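Local coordinates for 14 kDa fatty acid-binding protein (Schistosoma mansoni, PDB 1VYF) that binds long-chain fatty acids such as oleic and arachidonic acid inside a beta-barrel and may take part in their transport, at residues Trp10-Val21 against Val125-Leu134; Ile34-Thr43 against Met53-Asn61. All blocks are in the same frame, centred on the assembly; numbering follows the deposited sequence. Where two conformers were deposited one is given.

Contact 1: residues Trp10-Val21 against Val125-Leu134. With OLA (oleic acid), chain B.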
loop_
_atom_site.group_PDB
_atom_site.type_symbol
_atom_site.label_atom_id
_atom_site.label_comp_id
_atom_site.label_asym_id
_atom_site.label_seq_id
_atom_site.Cartn_x
_atom_site.Cartn_y
_atom_site.Cartn_z
ATOM N N TRP A 10 -3.318 11.423 -1.503
ATOM C CA TRP A 10 -4.481 10.633 -1.098
ATOM C C TRP A 10 -4.458 10.505 0.417
ATOM O O TRP A 10 -3.395 10.376 0.970
ATOM C CB TRP A 10 -4.413 9.217 -1.726
ATOM C CG TRP A 10 -4.417 9.228 -3.212
ATOM C CD1 TRP A 10 -3.323 9.327 -4.042
ATOM C CD2 TRP A 10 -5.554 9.123 -4.071
ATOM N NE1 TRP A 10 -3.727 9.310 -5.351
ATOM C CE2 TRP A 10 -5.091 9.203 -5.398
ATOM C CE3 TRP A 10 -6.929 8.968 -3.852
ATOM C CZ2 TRP A 10 -5.953 9.123 -6.501
ATOM C CZ3 TRP A 10 -7.770 8.874 -4.937
ATOM C CH2 TRP A 10 -7.281 8.962 -6.246
ATOM N N LYS A 11 -5.608 10.595 1.084
ATOM C CA LYS A 11 -5.650 10.424 2.526
ATOM C C LYS A 11 -6.647 9.317 2.863
ATOM O O LYS A 11 -7.751 9.257 2.319
ATOM C CB LYS A 11 -5.983 11.744 3.248
ATOM C CG LYS A 11 -5.943 11.646 4.786
ATOM C CD LYS A 11 -6.316 12.982 5.459
ATOM C CE LYS A 11 -5.875 13.030 6.911
ATOM N NZ LYS A 11 -5.571 14.437 7.327
ATOM N N LEU A 12 -6.225 8.419 3.744
ATOM C CA LEU A 12 -7.079 7.336 4.225
ATOM C C LEU A 12 -8.345 7.893 4.821
ATOM O O LEU A 12 -8.242 8.723 5.730
ATOM C CB LEU A 12 -6.397 6.515 5.330
ATOM C CG LEU A 12 -7.217 5.291 5.787
ATOM C CD1 LEU A 12 -7.177 4.186 4.728
ATOM C CD2 LEU A 12 -6.653 4.795 7.079
ATOM N N SER A 13 -9.486 7.412 4.318
ATOM C CA SER A 13 -10.843 7.780 4.806
ATOM C C SER A 13 -11.567 6.705 5.567
ATOM O O SER A 13 -12.290 7.017 6.532
ATOM C CB SER A 13 -11.735 8.290 3.661
ATOM O OG SER A 13 -11.950 7.340 2.624
ATOM N N GLU A 14 -11.389 5.440 5.163
ATOM C CA GLU A 14 -12.034 4.310 5.823
ATOM C C GLU A 14 -11.216 3.039 5.742
ATOM O O GLU A 14 -10.574 2.767 4.714
ATOM C CB GLU A 14 -13.368 3.942 5.188
ATOM C CG GLU A 14 -14.261 5.048 4.731
ATOM C CD GLU A 14 -15.363 4.461 3.892
ATOM O OE1 GLU A 14 -15.173 4.281 2.665
ATOM O OE2 GLU A 14 -16.381 4.086 4.503
ATOM N N SER A 15 -11.338 2.224 6.782
ATOM C CA SER A 15 -10.643 0.960 6.856
ATOM C C SER A 15 -11.609 -0.130 7.349
ATOM O O SER A 15 -12.283 0.056 8.358
ATOM C CB SER A 15 -9.486 1.091 7.820
ATOM O OG SER A 15 -8.684 -0.048 7.753
ATOM N N HIS A 16 -11.647 -1.254 6.662
ATOM C CA HIS A 16 -12.508 -2.387 6.996
ATOM C C HIS A 16 -11.724 -3.683 7.118
ATOM O O HIS A 16 -11.021 -4.098 6.195
ATOM C CB HIS A 16 -13.575 -2.554 5.888
ATOM C CG HIS A 16 -14.435 -3.781 6.030
ATOM N ND1 HIS A 16 -15.603 -3.794 6.767
ATOM C CD2 HIS A 16 -14.307 -5.027 5.514
ATOM C CE1 HIS A 16 -16.153 -4.993 6.697
ATOM N NE2 HIS A 16 -15.376 -5.767 5.963
ATOM N N ASN A 17 -11.832 -4.316 8.277
ATOM C CA ASN A 17 -11.180 -5.612 8.536
ATOM C C ASN A 17 -9.644 -5.633 8.581
ATOM O O ASN A 17 -9.042 -6.695 8.382
ATOM C CB ASN A 17 -11.708 -6.702 7.581
ATOM C CG ASN A 17 -11.643 -8.113 8.195
ATOM O OD1 ASN A 17 -11.905 -8.273 9.379
ATOM N ND2 ASN A 17 -11.283 -9.112 7.401
ATOM N N PHE A 18 -9.028 -4.493 8.855
ATOM C CA PHE A 18 -7.569 -4.390 8.798
ATOM C C PHE A 18 -6.880 -5.095 9.969
ATOM O O PHE A 18 -5.794 -5.649 9.782
ATOM C CB PHE A 18 -7.143 -2.923 8.730
ATOM C CG PHE A 18 -5.676 -2.686 8.346
ATOM C CD1 PHE A 18 -5.087 -3.320 7.259
ATOM C CD2 PHE A 18 -4.915 -1.810 9.071
ATOM C CE1 PHE A 18 -3.748 -3.072 6.910
ATOM C CE2 PHE A 18 -3.574 -1.559 8.726
ATOM C CZ PHE A 18 -3.010 -2.204 7.625
ATOM N N ASP A 19 -7.491 -5.114 11.150
ATOM C CA ASP A 19 -6.857 -5.834 12.253
ATOM C C ASP A 19 -6.690 -7.331 11.981
ATOM O O ASP A 19 -5.694 -7.926 12.396
ATOM C CB ASP A 19 -7.551 -5.608 13.575
ATOM C CG ASP A 19 -6.700 -6.085 14.750
ATOM O OD1 ASP A 19 -5.700 -5.402 15.047
ATOM O OD2 ASP A 19 -6.949 -7.140 15.404
ATOM N N ALA A 20 -7.641 -7.939 11.284
ATOM C CA ALA A 20 -7.528 -9.352 10.902
ATOM C C ALA A 20 -6.263 -9.603 10.057
ATOM O O ALA A 20 -5.653 -10.689 10.131
ATOM C CB ALA A 20 -8.759 -9.788 10.126
ATOM N N VAL A 21 -5.857 -8.632 9.248
ATOM C CA VAL A 21 -4.693 -8.890 8.383
ATOM C C VAL A 21 -3.403 -8.638 9.103
ATOM O O VAL A 21 -2.459 -9.398 8.922
ATOM C CB VAL A 21 -4.662 -8.219 6.958
ATOM C CG1 VAL A 21 -6.012 -7.983 6.352
ATOM C CG2 VAL A 21 -3.704 -7.023 6.878
ATOM N N VAL A 125 -7.704 -14.074 4.365
ATOM C CA VAL A 125 -8.174 -12.840 5.045
ATOM C C VAL A 125 -8.019 -11.607 4.116
ATOM O O VAL A 125 -6.985 -11.438 3.430
ATOM C CB VAL A 125 -7.385 -12.623 6.349
ATOM C CG1 VAL A 125 -7.900 -11.484 7.137
ATOM C CG2 VAL A 125 -7.400 -13.907 7.211
ATOM N N THR A 126 -9.043 -10.750 4.086
ATOM C CA THR A 126 -9.039 -9.560 3.229
ATOM C C THR A 126 -9.469 -8.303 4.000
ATOM O O THR A 126 -10.448 -8.327 4.747
ATOM C CB THR A 126 -9.932 -9.759 1.962
ATOM O OG1 THR A 126 -9.370 -10.785 1.107
ATOM C CG2 THR A 126 -9.858 -8.546 1.080
ATOM N N ALA A 127 -8.721 -7.228 3.807
ATOM C CA ALA A 127 -9.073 -5.908 4.293
ATOM C C ALA A 127 -9.255 -4.947 3.128
ATOM O O ALA A 127 -8.654 -5.096 2.094
ATOM C CB ALA A 127 -8.060 -5.402 5.272
ATOM N N ILE A 128 -10.151 -3.971 3.278
ATOM C CA ILE A 128 -10.313 -2.932 2.259
ATOM C C ILE A 128 -10.133 -1.565 2.914
ATOM O O ILE A 128 -10.758 -1.269 3.932
ATOM C CB ILE A 128 -11.729 -3.024 1.586
ATOM C CG1 ILE A 128 -11.930 -4.374 0.914
ATOM C CG2 ILE A 128 -11.979 -1.850 0.593
ATOM C CD1 ILE A 128 -13.315 -4.574 0.356
ATOM N N ARG A 129 -9.274 -0.739 2.329
ATOM C CA ARG A 129 -9.006 0.605 2.802
ATOM C C ARG A 129 -9.205 1.613 1.684
ATOM O O ARG A 129 -8.573 1.534 0.634
ATOM C CB ARG A 129 -7.587 0.693 3.333
ATOM C CG ARG A 129 -7.403 -0.109 4.602
ATOM C CD ARG A 129 -5.989 -0.568 4.825
ATOM N NE ARG A 129 -5.046 0.508 5.117
ATOM C CZ ARG A 129 -5.005 1.183 6.259
ATOM N NH1 ARG A 129 -4.082 2.100 6.420
ATOM N NH2 ARG A 129 -5.852 0.918 7.261
ATOM N N ASN A 130 -10.122 2.547 1.913
ATOM C CA ASN A 130 -10.466 3.576 0.934
ATOM C C ASN A 130 -9.710 4.864 1.245
ATOM O O ASN A 130 -9.672 5.318 2.390
ATOM C CB ASN A 130 -11.982 3.867 0.962
ATOM C CG ASN A 130 -12.793 2.828 0.208
ATOM O OD1 ASN A 130 -12.292 2.151 -0.716
ATOM N ND2 ASN A 130 -14.024 2.627 0.651
ATOM N N TYR A 131 -9.126 5.456 0.214
ATOM C CA TYR A 131 -8.440 6.741 0.293
ATOM C C TYR A 131 -9.187 7.735 -0.594
ATOM O O TYR A 131 -9.681 7.368 -1.643
ATOM C CB TYR A 131 -7.009 6.616 -0.256
ATOM C CG TYR A 131 -6.065 5.822 0.597
ATOM C CD1 TYR A 131 -6.175 4.415 0.677
ATOM C CD2 TYR A 131 -5.060 6.459 1.350
ATOM C CE1 TYR A 131 -5.275 3.666 1.435
ATOM C CE2 TYR A 131 -4.168 5.710 2.147
ATOM C CZ TYR A 131 -4.287 4.335 2.194
ATOM O OH TYR A 131 -3.386 3.661 2.968
ATOM N N LYS A 132 -9.296 8.982 -0.136
ATOM C CA LYS A 132 -9.851 10.084 -0.911
ATOM C C LYS A 132 -8.732 10.907 -1.475
ATOM O O LYS A 132 -7.707 11.151 -0.824
ATOM C CB LYS A 132 -10.761 10.978 -0.044
ATOM C CG LYS A 132 -11.850 10.197 0.667
ATOM C CD LYS A 132 -13.017 11.089 1.174
ATOM C CE LYS A 132 -12.654 11.877 2.415
ATOM N NZ LYS A 132 -13.122 13.315 2.338
ATOM N N ARG A 133 -8.932 11.374 -2.693
ATOM C CA ARG A 133 -7.950 12.220 -3.376
ATOM C C ARG A 133 -7.977 13.604 -2.698
ATOM O O ARG A 133 -9.036 14.162 -2.475
ATOM C CB ARG A 133 -8.331 12.327 -4.864
ATOM C CG ARG A 133 -7.465 13.231 -5.699
ATOM C CD ARG A 133 -8.071 13.513 -7.073
ATOM N NE ARG A 133 -8.354 12.312 -7.853
ATOM C CZ ARG A 133 -7.457 11.657 -8.595
ATOM N NH1 ARG A 133 -6.186 12.042 -8.615
ATOM N NH2 ARG A 133 -7.819 10.586 -9.306
ATOM N N LEU A 134 -6.818 14.141 -2.378
ATOM C CA LEU A 134 -6.729 15.461 -1.791
ATOM C C LEU A 134 -6.669 16.593 -2.832
ATOM O O LEU A 134 -6.188 16.435 -3.966
ATOM C CB LEU A 134 -5.532 15.573 -0.850
ATOM C CG LEU A 134 -5.606 14.780 0.447
ATOM C CD1 LEU A 134 -4.294 14.875 1.161
ATOM C CD2 LEU A 134 -6.711 15.257 1.392
HETATM C C1 OLA B . -2.372 0.506 2.628
HETATM O O1 OLA B . -1.749 1.092 1.755
HETATM O O2 OLA B . -3.398 1.170 3.137
HETATM C C2 OLA B . -2.121 -0.919 3.123
HETATM C C3 OLA B . -0.687 -1.474 3.125
HETATM C C4 OLA B . -0.297 -2.141 4.473
HETATM C C5 OLA B . 0.094 -3.625 4.425
HETATM C C6 OLA B . -0.051 -4.335 5.779
HETATM C C7 OLA B . 1.150 -4.221 6.707
HETATM C C8 OLA B . 1.096 -2.996 7.615
HETATM C C9 OLA B . 1.174 -3.360 9.079
HETATM C C10 OLA B . 1.035 -2.459 10.063
HETATM C C11 OLA B . 0.770 -0.985 9.829
HETATM C C12 OLA B . 1.628 -0.095 10.732
HETATM C C13 OLA B . 1.161 1.368 10.756
HETATM C C14 OLA B . 1.435 2.152 9.467
HETATM C C15 OLA B . 0.243 2.170 8.502
HETATM C C16 OLA B . 0.674 2.536 7.077
HETATM C C17 OLA B . 0.284 1.474 6.042
HETATM C C18 OLA B . -1.085 1.778 5.486
#
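Arg-129 is the filling of a sandwich: Leu-12 CD1 sits over the centre of one face of its guanidinium, and Phe-18 lies stacked on the opposite face. The Phe-18 ring and the guanidinium are only 24° from parallel, with Arg-129 CZ 4.1 Å from the ring centroid, a cation-pi contact. Turning at chi3 (68°) folds the arginine over that ring, and NE then meets oleate O2 in the guanidinium plane at 2.7 Å. Leu-12 CD1 also presses on the face of the Tyr-131 ring, whose OH hydrogen-bonds to the same O2 at a very short distance. Farther along, the Trp-10 six-membered ring takes Arg-133 CB over its face, 3.8 Å from the centroid, while Trp-10 CH2 sits over the Arg-133 guanidinium, whose NH2 bonds to Gly-113 O. At the other end Ala-127 CB is a small knob pressed tightly against Val-21 CG1, 3.5 Å away. On the outer face, Asn-130 ND2 gives Glu-14 OE1 a nearly straight bond (2.8 Å, 175°). Asn-130 O accepts from both Ser-13 N and Glu-14 N, marking a classic beta bulge. First and last strands pair here to close the fatty acid-binding protein barrel; Arg-129 and Tyr-131, with Arg-109, form its carboxylate site.

Contact 2: residues Ile34-Thr43 against Met53-Asn61. With OLA (oleic acid), chain B.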
loop_
_atom_site.group_PDB
_atom_site.type_symbol
_atom_site.label_atom_id
_atom_site.label_comp_id
_atom_site.label_asym_id
_atom_site.label_seq_id
_atom_site.Cartn_x
_atom_site.Cartn_y
_atom_site.Cartn_z
ATOM N N ILE A 34 -1.430 1.266 16.629
ATOM C CA ILE A 34 -1.062 2.401 15.779
ATOM C C ILE A 34 -1.661 2.239 14.384
ATOM O O ILE A 34 -2.265 3.178 13.864
ATOM C CB ILE A 34 0.493 2.605 15.696
ATOM C CG1 ILE A 34 1.060 3.016 17.061
ATOM C CG2 ILE A 34 0.879 3.692 14.663
ATOM C CD1 ILE A 34 2.550 2.680 17.215
ATOM N N GLY A 35 -1.531 1.056 13.799
ATOM C CA GLY A 35 -2.088 0.754 12.481
ATOM C C GLY A 35 -3.607 0.853 12.394
ATOM O O GLY A 35 -4.150 1.188 11.317
ATOM N N ASN A 36 -4.290 0.606 13.523
ATOM C CA ASN A 36 -5.755 0.746 13.590
ATOM C C ASN A 36 -6.249 2.184 13.874
ATOM O O ASN A 36 -7.460 2.423 13.873
ATOM C CB ASN A 36 -6.345 -0.259 14.603
ATOM C CG ASN A 36 -6.168 -1.723 14.157
ATOM O OD1 ASN A 36 -6.212 -2.026 12.966
ATOM N ND2 ASN A 36 -5.975 -2.627 15.115
ATOM N N THR A 37 -5.322 3.122 14.076
ATOM C CA THR A 37 -5.650 4.498 14.433
ATOM C C THR A 37 -5.160 5.547 13.416
ATOM O O THR A 37 -5.928 6.456 13.063
ATOM C CB THR A 37 -5.124 4.883 15.834
ATOM O OG1 THR A 37 -3.697 5.020 15.802
ATOM C CG2 THR A 37 -5.397 3.809 16.891
ATOM N N VAL A 38 -3.904 5.457 12.958
ATOM C CA VAL A 38 -3.356 6.524 12.110
ATOM C C VAL A 38 -4.015 6.519 10.749
ATOM O O VAL A 38 -4.418 5.476 10.230
ATOM C CB VAL A 38 -1.811 6.467 11.886
ATOM C CG1 VAL A 38 -1.080 6.721 13.177
ATOM C CG2 VAL A 38 -1.380 5.154 11.215
ATOM N N THR A 39 -4.079 7.712 10.172
ATOM C CA THR A 39 -4.662 7.915 8.857
ATOM C C THR A 39 -3.584 8.550 7.991
ATOM O O THR A 39 -3.341 9.763 8.033
ATOM C CB THR A 39 -5.910 8.794 8.943
ATOM O OG1 THR A 39 -5.606 9.956 9.697
ATOM C CG2 THR A 39 -6.966 8.126 9.759
ATOM N N PRO A 40 -2.873 7.720 7.238
ATOM C CA PRO A 40 -1.777 8.219 6.430
ATOM C C PRO A 40 -2.225 9.003 5.221
ATOM O O PRO A 40 -3.332 8.833 4.742
ATOM C CB PRO A 40 -1.076 6.929 5.981
ATOM C CG PRO A 40 -1.568 5.933 6.876
ATOM C CD PRO A 40 -3.010 6.264 7.112
ATOM N N THR A 41 -1.325 9.836 4.729
ATOM C CA THR A 41 -1.399 10.440 3.418
ATOM C C THR A 41 -0.379 9.801 2.470
ATOM O O THR A 41 0.760 9.590 2.827
ATOM C CB THR A 41 -1.155 11.927 3.571
ATOM O OG1 THR A 41 -2.295 12.506 4.205
ATOM C CG2 THR A 41 -1.085 12.654 2.213
ATOM N N VAL A 42 -0.818 9.463 1.264
ATOM C CA VAL A 42 -0.004 8.753 0.277
ATOM C C VAL A 42 0.113 9.635 -0.987
ATOM O O VAL A 42 -0.855 10.163 -1.489
ATOM C CB VAL A 42 -0.570 7.360 -0.038
ATOM C CG1 VAL A 42 0.256 6.638 -1.083
ATOM C CG2 VAL A 42 -0.614 6.501 1.223
ATOM N N THR A 43 1.331 9.828 -1.451
ATOM C CA THR A 43 1.606 10.639 -2.626
ATOM C C THR A 43 2.214 9.745 -3.701
ATOM O O THR A 43 3.170 9.032 -3.448
ATOM C CB THR A 43 2.580 11.781 -2.266
ATOM O OG1 THR A 43 2.032 12.606 -1.225
ATOM C CG2 THR A 43 2.805 12.746 -3.439
ATOM N N MET A 53 5.963 5.951 -4.437
ATOM C CA MET A 53 4.890 6.130 -3.474
ATOM C C MET A 53 5.448 6.595 -2.126
ATOM O O MET A 53 6.241 5.922 -1.531
ATOM C CB MET A 53 4.159 4.795 -3.308
ATOM C CG MET A 53 2.937 4.877 -2.409
ATOM S SD MET A 53 2.075 3.243 -2.313
ATOM C CE MET A 53 2.683 2.680 -0.765
ATOM N N LEU A 54 5.042 7.760 -1.649
ATOM C CA LEU A 54 5.445 8.262 -0.340
ATOM C C LEU A 54 4.285 8.120 0.616
ATOM O O LEU A 54 3.196 8.590 0.313
ATOM C CB LEU A 54 5.808 9.748 -0.441
ATOM C CG LEU A 54 6.014 10.592 0.815
ATOM C CD1 LEU A 54 7.252 10.130 1.583
ATOM C CD2 LEU A 54 6.149 12.023 0.420
ATOM N N THR A 55 4.518 7.494 1.765
ATOM C CA THR A 55 3.530 7.399 2.845
ATOM C C THR A 55 3.953 8.259 4.040
ATOM O O THR A 55 5.060 8.123 4.536
ATOM C CB THR A 55 3.402 5.918 3.240
ATOM O OG1 THR A 55 3.004 5.145 2.087
ATOM C CG2 THR A 55 2.253 5.687 4.229
ATOM N N GLU A 56 3.083 9.147 4.495
ATOM C CA GLU A 56 3.375 10.025 5.606
ATOM C C GLU A 56 2.335 9.816 6.700
ATOM O O GLU A 56 1.142 9.723 6.437
ATOM C CB GLU A 56 3.400 11.488 5.148
ATOM C CG GLU A 56 4.490 11.768 4.122
ATOM C CD GLU A 56 4.383 13.152 3.536
ATOM O OE1 GLU A 56 3.324 13.516 2.959
ATOM O OE2 GLU A 56 5.354 13.900 3.673
ATOM N N SER A 57 2.809 9.697 7.931
ATOM C CA SER A 57 1.931 9.557 9.095
ATOM C C SER A 57 2.692 9.997 10.335
ATOM O O SER A 57 3.894 10.217 10.289
ATOM C CB SER A 57 1.451 8.124 9.262
ATOM O OG SER A 57 2.466 7.252 9.729
ATOM N N THR A 58 1.980 10.124 11.439
ATOM C CA THR A 58 2.613 10.403 12.741
ATOM C C THR A 58 3.540 9.285 13.171
ATOM O O THR A 58 4.439 9.499 13.968
ATOM C CB THR A 58 1.545 10.608 13.829
ATOM O OG1 THR A 58 0.651 9.480 13.866
ATOM C CG2 THR A 58 0.675 11.785 13.516
ATOM N N PHE A 59 3.312 8.086 12.662
ATOM C CA PHE A 59 4.079 6.911 13.042
ATOM C C PHE A 59 5.419 6.892 12.339
ATOM O O PHE A 59 6.456 6.855 12.980
ATOM C CB PHE A 59 3.305 5.640 12.695
ATOM C CG PHE A 59 4.061 4.368 12.971
ATOM C CD1 PHE A 59 4.205 3.410 11.987
ATOM C CD2 PHE A 59 4.634 4.137 14.215
ATOM C CE1 PHE A 59 4.901 2.231 12.224
ATOM C CE2 PHE A 59 5.325 2.953 14.462
ATOM C CZ PHE A 59 5.459 2.003 13.456
ATOM N N LYS A 60 5.373 6.942 11.012
ATOM C CA LYS A 60 6.546 6.791 10.151
ATOM C C LYS A 60 6.280 7.507 8.826
ATOM O O LYS A 60 5.135 7.510 8.347
ATOM C CB LYS A 60 6.741 5.311 9.877
ATOM C CG LYS A 60 8.035 4.935 9.189
ATOM C CD LYS A 60 8.324 3.442 9.437
ATOM C CE LYS A 60 8.942 3.207 10.827
ATOM N NZ LYS A 60 8.495 1.935 11.522
ATOM N N ASN A 61 7.325 8.094 8.243
ATOM C CA ASN A 61 7.296 8.593 6.864
ATOM C C ASN A 61 8.225 7.718 6.047
ATOM O O ASN A 61 9.364 7.532 6.400
ATOM C CB ASN A 61 7.715 10.059 6.751
ATOM C CG ASN A 61 6.889 10.963 7.606
ATOM O OD1 ASN A 61 5.654 10.939 7.545
ATOM N ND2 ASN A 61 7.555 11.796 8.416
HETATM C C1 OLA B . -2.372 0.506 2.628
HETATM O O1 OLA B . -1.749 1.092 1.755
HETATM O O2 OLA B . -3.398 1.170 3.137
HETATM C C2 OLA B . -2.121 -0.919 3.123
HETATM C C3 OLA B . -0.687 -1.474 3.125
HETATM C C4 OLA B . -0.297 -2.141 4.473
HETATM C C5 OLA B . 0.094 -3.625 4.425
HETATM C C6 OLA B . -0.051 -4.335 5.779
HETATM C C7 OLA B . 1.150 -4.221 6.707
HETATM C C8 OLA B . 1.096 -2.996 7.615
HETATM C C9 OLA B . 1.174 -3.360 9.079
HETATM C C10 OLA B . 1.035 -2.459 10.063
HETATM C C11 OLA B . 0.770 -0.985 9.829
HETATM C C12 OLA B . 1.628 -0.095 10.732
HETATM C C13 OLA B . 1.161 1.368 10.756
HETATM C C14 OLA B . 1.435 2.152 9.467
HETATM C C15 OLA B . 0.243 2.170 8.502
HETATM C C16 OLA B . 0.674 2.536 7.077
HETATM C C17 OLA B . 0.284 1.474 6.042
HETATM C C18 OLA B . -1.085 1.778 5.486
HETATM O O HOH W 1 2.391 11.539 1.280
#
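Ile-34 CG2 stands anti to the backbone N (chi1 -66° for CG1), and Phe-59 CG does the same (chi1 176°), which brings the methyl to 3.7 Å from Phe-59 CG. The two side chains cross at about a right angle, and Ile-34 CD1 lies near ring atoms CD2 and CE2, while Phe-59 CD1 on the other side of the ring comes 3.9 Å from oleate C13. Gly-35 lies against that same part of the chain, its CA 3.7 Å from C13. The side chains of Val-38 and Thr-58 slide past each other in opposite directions, bringing Val-38 CG1 near Thr-58 OG1.

Beyond Pro-40 the backbones become an antiparallel pair of strands. Thr-41 and Glu-56 exchange two N-H to O bonds, and so do Thr-43 and Leu-54, all between 2.9 and 3.0 Å. Val-42 and Thr-55 form the non-hydrogen-bonded pair between them. Val-42 CG1 is pushed close to Met-53 CG (3.5 Å), tighter than ordinary carbon packing. On the Thr-41, Thr-43, Leu-54 and Glu-56 face, a water lies 2.7 Å from Thr-43 OG1 and can donate to Glu-56 OE1 at 2.8 Å.

The chemistry therefore divides in two: backbone bonds hold the hairpin, with a water that can bridge Thr-43 and Glu-56 outside, whereas Gly-35, Pro-40 and Phe-59 offer the distal half of the oleate chain, around C13-C16, apolar contacts without directional bonds.

From the N terminus, strand 8-16 comes first and runs into helix 18-24, followed by helix 29-35; the chain then turns into strand 41-47. Contact 2 closes the short loop of the hairpin between 34-43 and 53-61. Contact 1 closes a far longer one, joining 10-21 to 125-134 near the C terminus, so contact 2 is nested inside it. Strand 8-16 lies between strands 125-133 and 41-47 in the sheet, and the two contacts touch through it: Trp-10 O lies 2.8 Å from Val-42 N, a probable hydrogen bond. Asp-19 of helix 18-24 and Asn-36, just after Gly-35, probably hydrogen-bond. Oleic acid spans both, carboxylate at contact 1 and distal half, around C13, at contact 2.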